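Local coordinates for protein arginine kinase (Anthopleura japonica, PDB 4RF6) that catalyses the reversible transfer of phosphate from ATP to L-arginine, giving phosphoarginine and ADP, and carries two phosphagen kinase repeats in one chain, at residues 134-138 and 273-277; 427-431 and 494-498; 458-463 and 691-697; 588-592 and 603-607. All coordinates share one frame; numbering follows the deposited sequence.

Contact 1 belongs to the first of two approximate phosphagen kinase repeats and comes first along the chain, wholly before the others; contacts 2, 3 and 4 belong to the second. Contact 1 lies across the chain's centre from each, 46 to 64 Å away between centres. It borders the first eight-stranded antiparallel sheet through strand 127-136. Contacts 2 and 3, whose segments alternate along the sequence, are centred 22 Å apart; they join loops of the second repeat to each other and to the start of helix 696-714. Contact 4, within the chain span bracketed by contact 3, sets helix 598-616 on strand 587-594 of the second sheet and touches contact 3, Met462 O lying 3.3 Å from Cys606 SG.

Contact 1 of 4, residues 134-138 and 273-277; sequences VARSL and GYLTS
Arg136 and Tyr274 both start with CG beside the backbone N (chi1 near -65° in each), and a bend in the arginine at chi2 (-71°) lays its guanidinium flat over the tyrosine ring. The evidence for a parallel stack is direct: the planes are 8° apart and the centres 3.7 Å. Arg136 CZ is closest to Tyr274 CD2, at 3.3 Å, whereas Arg136 NE stands above the middle of the ring. Arg136 CD reaches the same face in a CH-pi contact, 3.9 Å from the Tyr274 ring centroid, so aliphatic chain and cationic head share one aromatic surface.

Polar bonds fix the rotation of that head. Arg136 NH1 donates to Ala135 O at 2.9 Å, meeting the oxygen from above its carbonyl plane, and also bonds Thr284 O; Arg136 NH2 forms a salt bridge with Glu344. The positive charge over the ring is thus probably balanced. Farther along, water 1 accepts from Ser137 N and donates to Leu275 O, bridging the two backbones. Ala135 CB meets Thr276 CG2 at 3.8 Å. These two residues lie near Arg133, predicted to bind ATP, and Cys278, a substrate-binding residue by similarity.

The cation-pi stack itself joins the end of central strand 127-136 to the strand 273-274 hairpin in a phosphagen kinase catalytic domain.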
# COMPACT_ATOMS: atom_id res chain seq x y z
N VAL A 134 19.61 -5.45 2.56
CA VAL A 134 21.03 -5.68 2.78
C VAL A 134 21.53 -6.81 1.87
O VAL A 134 20.80 -7.75 1.57
CB VAL A 134 21.38 -6.02 4.25
CG1 VAL A 134 21.22 -4.79 5.14
CG2 VAL A 134 20.53 -7.18 4.75
N ALA A 135 22.77 -6.68 1.42
CA ALA A 135 23.43 -7.72 0.65
C ALA A 135 24.40 -8.45 1.56
O ALA A 135 25.08 -7.83 2.37
CB ALA A 135 24.18 -7.10 -0.51
N ARG A 136 24.45 -9.78 1.44
CA ARG A 136 25.35 -10.58 2.26
C ARG A 136 25.90 -11.74 1.43
O ARG A 136 25.27 -12.17 0.46
CB ARG A 136 24.63 -11.14 3.50
CG ARG A 136 24.15 -10.10 4.53
CD ARG A 136 25.32 -9.48 5.27
NE ARG A 136 24.89 -8.59 6.35
CZ ARG A 136 24.70 -7.29 6.21
NH1 ARG A 136 24.90 -6.70 5.03
NH2 ARG A 136 24.30 -6.55 7.25
N SER A 137 27.08 -12.23 1.80
CA SER A 137 27.64 -13.42 1.17
C SER A 137 28.08 -14.38 2.27
O SER A 137 28.54 -13.94 3.33
CB SER A 137 28.82 -13.05 0.26
OG SER A 137 28.42 -12.16 -0.77
N LEU A 138 27.91 -15.68 2.03
CA LEU A 138 28.24 -16.69 3.03
C LEU A 138 29.75 -16.95 3.14
O LEU A 138 30.44 -17.00 2.12
CB LEU A 138 27.53 -18.01 2.74
CG LEU A 138 26.01 -18.06 2.74
CD1 LEU A 138 25.53 -19.50 2.59
CD2 LEU A 138 25.44 -17.43 4.00
N GLY A 273 33.74 -4.07 5.91
CA GLY A 273 32.39 -4.43 6.33
C GLY A 273 32.01 -5.73 5.63
O GLY A 273 32.88 -6.57 5.36
N TYR A 274 30.74 -5.90 5.31
CA TYR A 274 30.33 -7.08 4.56
C TYR A 274 30.79 -7.02 3.10
O TYR A 274 30.63 -6.01 2.42
CB TYR A 274 28.82 -7.30 4.67
CG TYR A 274 28.43 -7.61 6.09
CD1 TYR A 274 28.67 -8.87 6.63
CD2 TYR A 274 27.86 -6.64 6.91
CE1 TYR A 274 28.33 -9.16 7.94
CE2 TYR A 274 27.53 -6.92 8.22
CZ TYR A 274 27.77 -8.17 8.73
OH TYR A 274 27.44 -8.46 10.03
N LEU A 275 31.39 -8.12 2.65
CA LEU A 275 31.91 -8.21 1.29
C LEU A 275 30.78 -8.49 0.32
O LEU A 275 29.90 -9.31 0.58
CB LEU A 275 32.96 -9.30 1.19
CG LEU A 275 34.11 -9.09 2.18
CD1 LEU A 275 35.06 -10.25 2.11
CD2 LEU A 275 34.83 -7.79 1.89
N THR A 276 30.82 -7.79 -0.82
CA THR A 276 29.80 -7.92 -1.84
C THR A 276 30.48 -7.94 -3.20
O THR A 276 31.64 -7.56 -3.31
CB THR A 276 28.82 -6.74 -1.79
OG1 THR A 276 29.55 -5.52 -1.82
CG2 THR A 276 27.98 -6.79 -0.51
N SER A 277 29.75 -8.37 -4.22
CA SER A 277 30.30 -8.46 -5.57
C SER A 277 30.73 -7.10 -6.12
O SER A 277 31.83 -6.94 -6.64
CB SER A 277 29.29 -9.11 -6.52
OG SER A 277 28.84 -10.35 -6.01
O HOH W 1 29.12 -10.38 3.04
O HOH W 2 28.38 -12.39 -3.53

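Contact 2 of 4, residues 427-431 and 494-498; sequences YAGDE and ALTPG
Leu495 reaches across to the loop 427-431 through CB, CG and CD1. Its CB sits 3.7 Å from Ala428 O; CG then passes Asp430 CA at 3.9 Å. At the tip, Leu495 CD1 packs 3.6 Å from Asp430 C and also touches Ala428 CB. CG lies beside the backbone N (chi1 -67°), which lets CD1 reach the opposing main chain.

The same residue supplies the polar link: Leu495 N donates to Gly429 O over 2.9 Å. With an N-H...O angle of 143° and the donor 40° out of the carbonyl plane, the bond is bent and does not follow a lone pair. Gly498 CA adds a CA-H...O contact to Gly429 O, and the 4.1 Å separation of the Gly429 and Gly498 CA atoms shows how closely the glycine backbones meet. Pro497 CG presses to 3.3 Å from Ala428 O, a buried oxygen with no polar partner in the model.

Asp430 turns its carboxylate to Thr403 and caps Cys433 N ahead of helix 433-436. Loop 494-498 leads toward helix 501-516, and the contact is a loop-to-loop junction between the N-terminal and C-terminal domains of the second phosphagen kinase repeat.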
# COMPACT_ATOMS: atom_id res chain seq x y z
N TYR A 427 -16.35 15.23 6.33
CA TYR A 427 -16.25 13.82 6.63
C TYR A 427 -15.84 13.70 8.09
O TYR A 427 -15.11 14.54 8.59
CB TYR A 427 -15.21 13.16 5.74
CG TYR A 427 -15.62 13.05 4.29
CD1 TYR A 427 -15.47 14.11 3.40
CD2 TYR A 427 -16.16 11.87 3.80
CE1 TYR A 427 -15.86 14.00 2.07
CE2 TYR A 427 -16.54 11.75 2.48
CZ TYR A 427 -16.39 12.81 1.62
OH TYR A 427 -16.78 12.65 0.30
N ALA A 428 -16.33 12.66 8.78
CA ALA A 428 -15.89 12.41 10.16
C ALA A 428 -14.75 11.39 10.16
O ALA A 428 -14.85 10.35 9.51
CB ALA A 428 -17.06 11.89 11.00
N GLY A 429 -13.66 11.69 10.87
CA GLY A 429 -12.53 10.78 10.94
C GLY A 429 -12.77 9.69 11.99
O GLY A 429 -12.15 8.63 11.95
N ASP A 430 -13.66 9.98 12.93
CA ASP A 430 -14.01 9.01 13.97
C ASP A 430 -15.33 9.39 14.63
O ASP A 430 -15.87 10.47 14.35
CB ASP A 430 -12.88 8.85 15.01
CG ASP A 430 -12.53 10.15 15.74
OD1 ASP A 430 -13.37 11.07 15.83
OD2 ASP A 430 -11.40 10.24 16.27
N GLU A 431 -15.85 8.52 15.49
CA GLU A 431 -17.11 8.78 16.20
C GLU A 431 -17.08 10.09 16.98
O GLU A 431 -18.06 10.83 17.01
CB GLU A 431 -17.43 7.62 17.16
CG GLU A 431 -18.52 7.95 18.20
CD GLU A 431 -19.05 6.71 18.89
OE1 GLU A 431 -19.88 6.84 19.82
OE2 GLU A 431 -18.65 5.59 18.49
N ALA A 494 -11.43 3.90 14.32
CA ALA A 494 -11.76 5.19 13.73
C ALA A 494 -12.75 4.92 12.60
O ALA A 494 -13.06 3.76 12.30
CB ALA A 494 -10.51 5.87 13.19
N LEU A 495 -13.25 5.97 11.96
CA LEU A 495 -14.01 5.76 10.74
C LEU A 495 -12.99 5.72 9.61
O LEU A 495 -11.80 5.98 9.84
CB LEU A 495 -15.07 6.84 10.55
CG LEU A 495 -16.19 6.79 11.59
CD1 LEU A 495 -16.97 8.09 11.66
CD2 LEU A 495 -17.12 5.63 11.29
N THR A 496 -13.42 5.38 8.40
CA THR A 496 -12.51 5.27 7.26
C THR A 496 -11.51 6.43 7.06
O THR A 496 -10.33 6.19 6.79
CB THR A 496 -13.28 4.96 5.95
OG1 THR A 496 -13.88 3.66 6.06
CG2 THR A 496 -12.36 4.96 4.77
N PRO A 497 -11.97 7.70 7.19
CA PRO A 497 -11.01 8.78 6.93
C PRO A 497 -9.91 8.89 7.98
O PRO A 497 -8.87 9.50 7.70
CB PRO A 497 -11.88 10.04 6.99
CG PRO A 497 -13.28 9.56 6.70
CD PRO A 497 -13.34 8.21 7.36
N GLY A 498 -10.12 8.32 9.16
CA GLY A 498 -9.16 8.48 10.25
C GLY A 498 -8.36 7.22 10.56
O GLY A 498 -7.55 7.21 11.49

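Contact 3 of 4, residues 458-463 and 691-697; sequences HTSDMN and RLGLSEV
The His458 imidazole is gripped at its edge: Gly693 N donates to His458 ND1 over 3.1 Å, only 7° from the ring plane, and water 3 lies in that plane too, bonded to His458 NE2. The Leu692 side chain crosses that of His458 at about a right angle, Leu692 CD2 coming 3.7 Å from His458 ND1, while Leu694 O comes in obliquely to 3.0 Å from His458 CE1. This joins an irregular loop of the second phosphagen kinase repeat to the N-terminus of its last helix, 696-714, where Ser695 is the N-cap.

Water 3 also accepts from Ser460 OG, which hydrogen-bonds His620 NE2 as well, and donates to Glu696 OE2, making a three-way bridge. Glu696 is folded back by its chi2 bend (84°), which directs OE1 to Asp461 N. That bond is nearly straight, 2.9 Å with an N-H...O angle of 174°, and enters nearly along the C-O axis of Glu696 OE1. Glu696 OE2 has a second partner in Arg488, so a charged state of the carboxylate is plausibly favoured. Met462 crosses Glu696 at a slant, its SD 3.5 Å from Glu696 CG.

Asp461 works from both ends. Its OD1 accepts Asn463 N in an Asx turn; its OD2 pairs with Lys466 and accepts a hydrogen bond from water 4, which also bonds Ser695 OG. Its backbone oxygen takes a weak bond from Val697 N in the first helical turn. Beside it, Val697 CG2 packs 3.2 Å from both Asp461 O and Asn463 O.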
# COMPACT_ATOMS: atom_id res chain seq x y z
N HIS A 458 -32.69 8.09 16.91
CA HIS A 458 -32.91 7.14 15.84
C HIS A 458 -33.05 5.73 16.41
O HIS A 458 -32.35 5.38 17.37
CB HIS A 458 -31.72 7.20 14.88
CG HIS A 458 -31.79 6.23 13.75
ND1 HIS A 458 -32.40 6.53 12.55
CD2 HIS A 458 -31.30 4.97 13.63
CE1 HIS A 458 -32.31 5.48 11.74
NE2 HIS A 458 -31.64 4.53 12.37
N THR A 459 -33.93 4.94 15.83
CA THR A 459 -34.10 3.55 16.24
C THR A 459 -33.69 2.57 15.13
O THR A 459 -34.28 2.57 14.06
CB THR A 459 -35.56 3.27 16.63
OG1 THR A 459 -35.95 4.17 17.68
CG2 THR A 459 -35.74 1.83 17.09
N SER A 460 -32.69 1.73 15.40
CA SER A 460 -32.30 0.70 14.43
C SER A 460 -33.14 -0.56 14.66
O SER A 460 -33.53 -0.85 15.79
CB SER A 460 -30.81 0.36 14.58
OG SER A 460 -30.00 1.52 14.47
N ASP A 461 -33.43 -1.29 13.58
CA ASP A 461 -34.25 -2.50 13.67
C ASP A 461 -33.94 -3.45 12.53
O ASP A 461 -34.41 -3.25 11.40
CB ASP A 461 -35.74 -2.13 13.63
CG ASP A 461 -36.65 -3.28 14.05
OD1 ASP A 461 -36.19 -4.44 14.11
OD2 ASP A 461 -37.85 -3.01 14.30
N MET A 462 -33.15 -4.48 12.82
CA MET A 462 -32.81 -5.48 11.81
C MET A 462 -33.51 -6.82 12.05
O MET A 462 -32.90 -7.87 11.89
CB MET A 462 -31.30 -5.67 11.73
CG MET A 462 -30.54 -4.44 11.22
SD MET A 462 -30.90 -4.10 9.48
CE MET A 462 -29.92 -5.37 8.67
N ASN A 463 -34.79 -6.77 12.42
CA ASN A 463 -35.61 -7.98 12.52
C ASN A 463 -36.53 -8.11 11.31
O ASN A 463 -37.57 -7.45 11.25
CB ASN A 463 -36.45 -7.96 13.80
CG ASN A 463 -37.22 -9.26 14.03
OD1 ASN A 463 -37.35 -10.10 13.14
ND2 ASN A 463 -37.74 -9.42 15.24
N ARG A 691 -32.83 8.15 5.63
CA ARG A 691 -31.96 7.21 6.34
C ARG A 691 -32.00 7.42 7.86
O ARG A 691 -31.76 6.48 8.62
CB ARG A 691 -30.53 7.31 5.82
CG ARG A 691 -30.34 6.66 4.48
CD ARG A 691 -29.03 7.05 3.84
NE ARG A 691 -28.88 6.44 2.53
CZ ARG A 691 -27.92 6.76 1.67
NH1 ARG A 691 -27.02 7.68 1.99
NH2 ARG A 691 -27.86 6.15 0.49
N LEU A 692 -32.28 8.65 8.29
CA LEU A 692 -32.41 8.94 9.72
C LEU A 692 -33.87 9.16 10.13
O LEU A 692 -34.64 9.81 9.41
CB LEU A 692 -31.58 10.17 10.11
CG LEU A 692 -30.12 9.94 10.49
CD1 LEU A 692 -29.33 11.24 10.40
CD2 LEU A 692 -30.03 9.35 11.91
N GLY A 693 -34.25 8.61 11.28
CA GLY A 693 -35.58 8.83 11.81
C GLY A 693 -36.55 7.69 11.55
O GLY A 693 -37.70 7.71 12.03
N LEU A 694 -36.10 6.70 10.79
CA LEU A 694 -36.88 5.50 10.53
C LEU A 694 -35.94 4.31 10.61
O LEU A 694 -34.75 4.43 10.28
CB LEU A 694 -37.56 5.56 9.15
CG LEU A 694 -36.74 5.26 7.89
CD1 LEU A 694 -37.62 5.32 6.64
CD2 LEU A 694 -35.53 6.19 7.73
N SER A 695 -36.45 3.17 11.05
CA SER A 695 -35.61 1.99 11.20
C SER A 695 -35.44 1.29 9.85
O SER A 695 -36.13 1.62 8.88
CB SER A 695 -36.23 1.03 12.20
OG SER A 695 -37.40 0.44 11.67
N GLU A 696 -34.53 0.32 9.79
CA GLU A 696 -34.35 -0.47 8.57
C GLU A 696 -35.63 -1.19 8.20
O GLU A 696 -36.03 -1.23 7.03
CB GLU A 696 -33.19 -1.45 8.73
CG GLU A 696 -31.82 -0.78 8.78
CD GLU A 696 -31.46 -0.29 10.17
OE1 GLU A 696 -32.35 -0.28 11.05
OE2 GLU A 696 -30.28 0.09 10.37
N VAL A 697 -36.29 -1.76 9.21
CA VAL A 697 -37.57 -2.43 9.03
C VAL A 697 -38.61 -1.49 8.44
O VAL A 697 -39.35 -1.86 7.53
CB VAL A 697 -38.08 -2.97 10.39
CG1 VAL A 697 -39.59 -3.20 10.35
CG2 VAL A 697 -37.35 -4.25 10.76
O HOH W 3 -30.21 2.16 11.92
O HOH W 4 -38.95 -0.79 13.44

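Contact 4 of 4, residues 588-592 and 603-607; sequences RIISM and GRLCR
A buried helix-on-sheet contact forms where helix 598-616 lies against strand 587-594, an interior strand of the eight-stranded antiparallel sheet in the second catalytic domain. Strand and helix follow each other closely in sequence as a beta-alpha unit. The short axes of 588-592 and 603-607 approach to 8.0 Å and run roughly antiparallel, their directions 149° apart. Ser591 and Leu605 mark the nearest backbone approach, their CA atoms being 5.5 Å apart.

Two neighbouring helix residues meet the sheet by different means. Leu605 makes the apolar half. With CG anti to the backbone N, it swings its end toward the strand, where CD1 meets Ile589 CG2 at 3.8 Å; the two side chains cross at a slant. Leu605 CB rests on Ser591 CB at the same distance, and Leu605 also touches Ile484 of the adjacent strand 479-488. The helix therefore spans more than one strand with this leucine.

Arg604 makes the polar half. Its chain extends as far as CD and bends at chi3 (-41°), curling round the serine so that CB, CG and CD all pack against Ser591 OG, CB nearest at 3.7 Å. The guanidinium is further held by a salt bridge from Arg604 NH2 to Glu593. Ser591 OG bonds in addition to Val601 O, so one buried hydroxyl joins strand, early helix backbone and arginine. Arg604 NH1 donates to Ser591 OG over 3.0 Å, with the oxygen tilted 23° from the guanidinium plane.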
# COMPACT_ATOMS: atom_id res chain seq x y z
N ARG A 588 -19.58 -2.31 3.14
CA ARG A 588 -20.76 -2.07 2.32
C ARG A 588 -21.39 -3.42 2.02
O ARG A 588 -20.77 -4.28 1.39
CB ARG A 588 -20.42 -1.34 1.03
CG ARG A 588 -21.66 -0.86 0.28
CD ARG A 588 -21.38 -0.65 -1.19
NE ARG A 588 -21.41 0.76 -1.57
CZ ARG A 588 -21.83 1.20 -2.75
NH1 ARG A 588 -22.26 0.34 -3.66
NH2 ARG A 588 -21.83 2.50 -3.02
N ILE A 589 -22.61 -3.62 2.51
CA ILE A 589 -23.22 -4.94 2.53
C ILE A 589 -24.48 -4.94 1.67
O ILE A 589 -25.39 -4.14 1.91
CB ILE A 589 -23.54 -5.35 3.98
CG1 ILE A 589 -22.30 -5.12 4.86
CG2 ILE A 589 -24.00 -6.81 4.03
CD1 ILE A 589 -22.50 -5.36 6.35
N ILE A 590 -24.52 -5.82 0.68
CA ILE A 590 -25.55 -5.76 -0.36
C ILE A 590 -26.26 -7.10 -0.61
O ILE A 590 -25.61 -8.10 -0.92
CB ILE A 590 -24.96 -5.27 -1.69
CG1 ILE A 590 -24.20 -3.96 -1.50
CG2 ILE A 590 -26.05 -5.11 -2.75
CD1 ILE A 590 -23.49 -3.47 -2.74
N SER A 591 -27.59 -7.09 -0.50
CA SER A 591 -28.40 -8.26 -0.82
C SER A 591 -29.21 -7.95 -2.09
O SER A 591 -29.73 -6.84 -2.22
CB SER A 591 -29.34 -8.62 0.34
OG SER A 591 -30.05 -9.82 0.07
N MET A 592 -29.29 -8.91 -3.00
CA MET A 592 -29.76 -8.63 -4.36
C MET A 592 -30.45 -9.84 -5.01
O MET A 592 -29.99 -10.97 -4.88
CB MET A 592 -28.56 -8.22 -5.21
CG MET A 592 -27.25 -8.83 -4.70
SD MET A 592 -25.82 -8.56 -5.76
CE MET A 592 -26.34 -7.09 -6.64
N GLY A 603 -34.45 -10.42 4.35
CA GLY A 603 -34.23 -11.53 5.26
C GLY A 603 -32.80 -12.03 5.16
O GLY A 603 -32.15 -12.33 6.17
N ARG A 604 -32.30 -12.14 3.93
CA ARG A 604 -30.92 -12.55 3.70
C ARG A 604 -29.96 -11.49 4.24
O ARG A 604 -28.96 -11.82 4.90
CB ARG A 604 -30.67 -12.78 2.21
CG ARG A 604 -29.24 -13.23 1.89
CD ARG A 604 -29.04 -13.48 0.40
NE ARG A 604 -30.18 -14.17 -0.21
CZ ARG A 604 -31.07 -13.57 -1.00
NH1 ARG A 604 -30.95 -12.28 -1.30
NH2 ARG A 604 -32.07 -14.27 -1.50
N LEU A 605 -30.26 -10.22 3.98
CA LEU A 605 -29.43 -9.12 4.47
C LEU A 605 -29.30 -9.14 5.99
O LEU A 605 -28.19 -9.01 6.53
CB LEU A 605 -29.99 -7.77 4.02
CG LEU A 605 -29.17 -6.59 4.55
CD1 LEU A 605 -27.77 -6.60 3.94
CD2 LEU A 605 -29.86 -5.26 4.29
N CYS A 606 -30.43 -9.32 6.67
CA CYS A 606 -30.45 -9.33 8.13
C CYS A 606 -29.66 -10.48 8.73
O CYS A 606 -28.93 -10.30 9.70
CB CYS A 606 -31.88 -9.38 8.64
SG CYS A 606 -32.73 -7.78 8.58
N ARG A 607 -29.81 -11.67 8.15
CA ARG A 607 -29.07 -12.84 8.60
C ARG A 607 -27.56 -12.58 8.57
O ARG A 607 -26.84 -12.88 9.52
CB ARG A 607 -29.43 -14.06 7.74
CG ARG A 607 -30.78 -14.68 8.12
CD ARG A 607 -31.37 -15.50 6.98
NE ARG A 607 -30.35 -16.30 6.32
CZ ARG A 607 -30.30 -16.52 5.01
NH1 ARG A 607 -31.23 -16.00 4.22
NH2 ARG A 607 -29.34 -17.27 4.51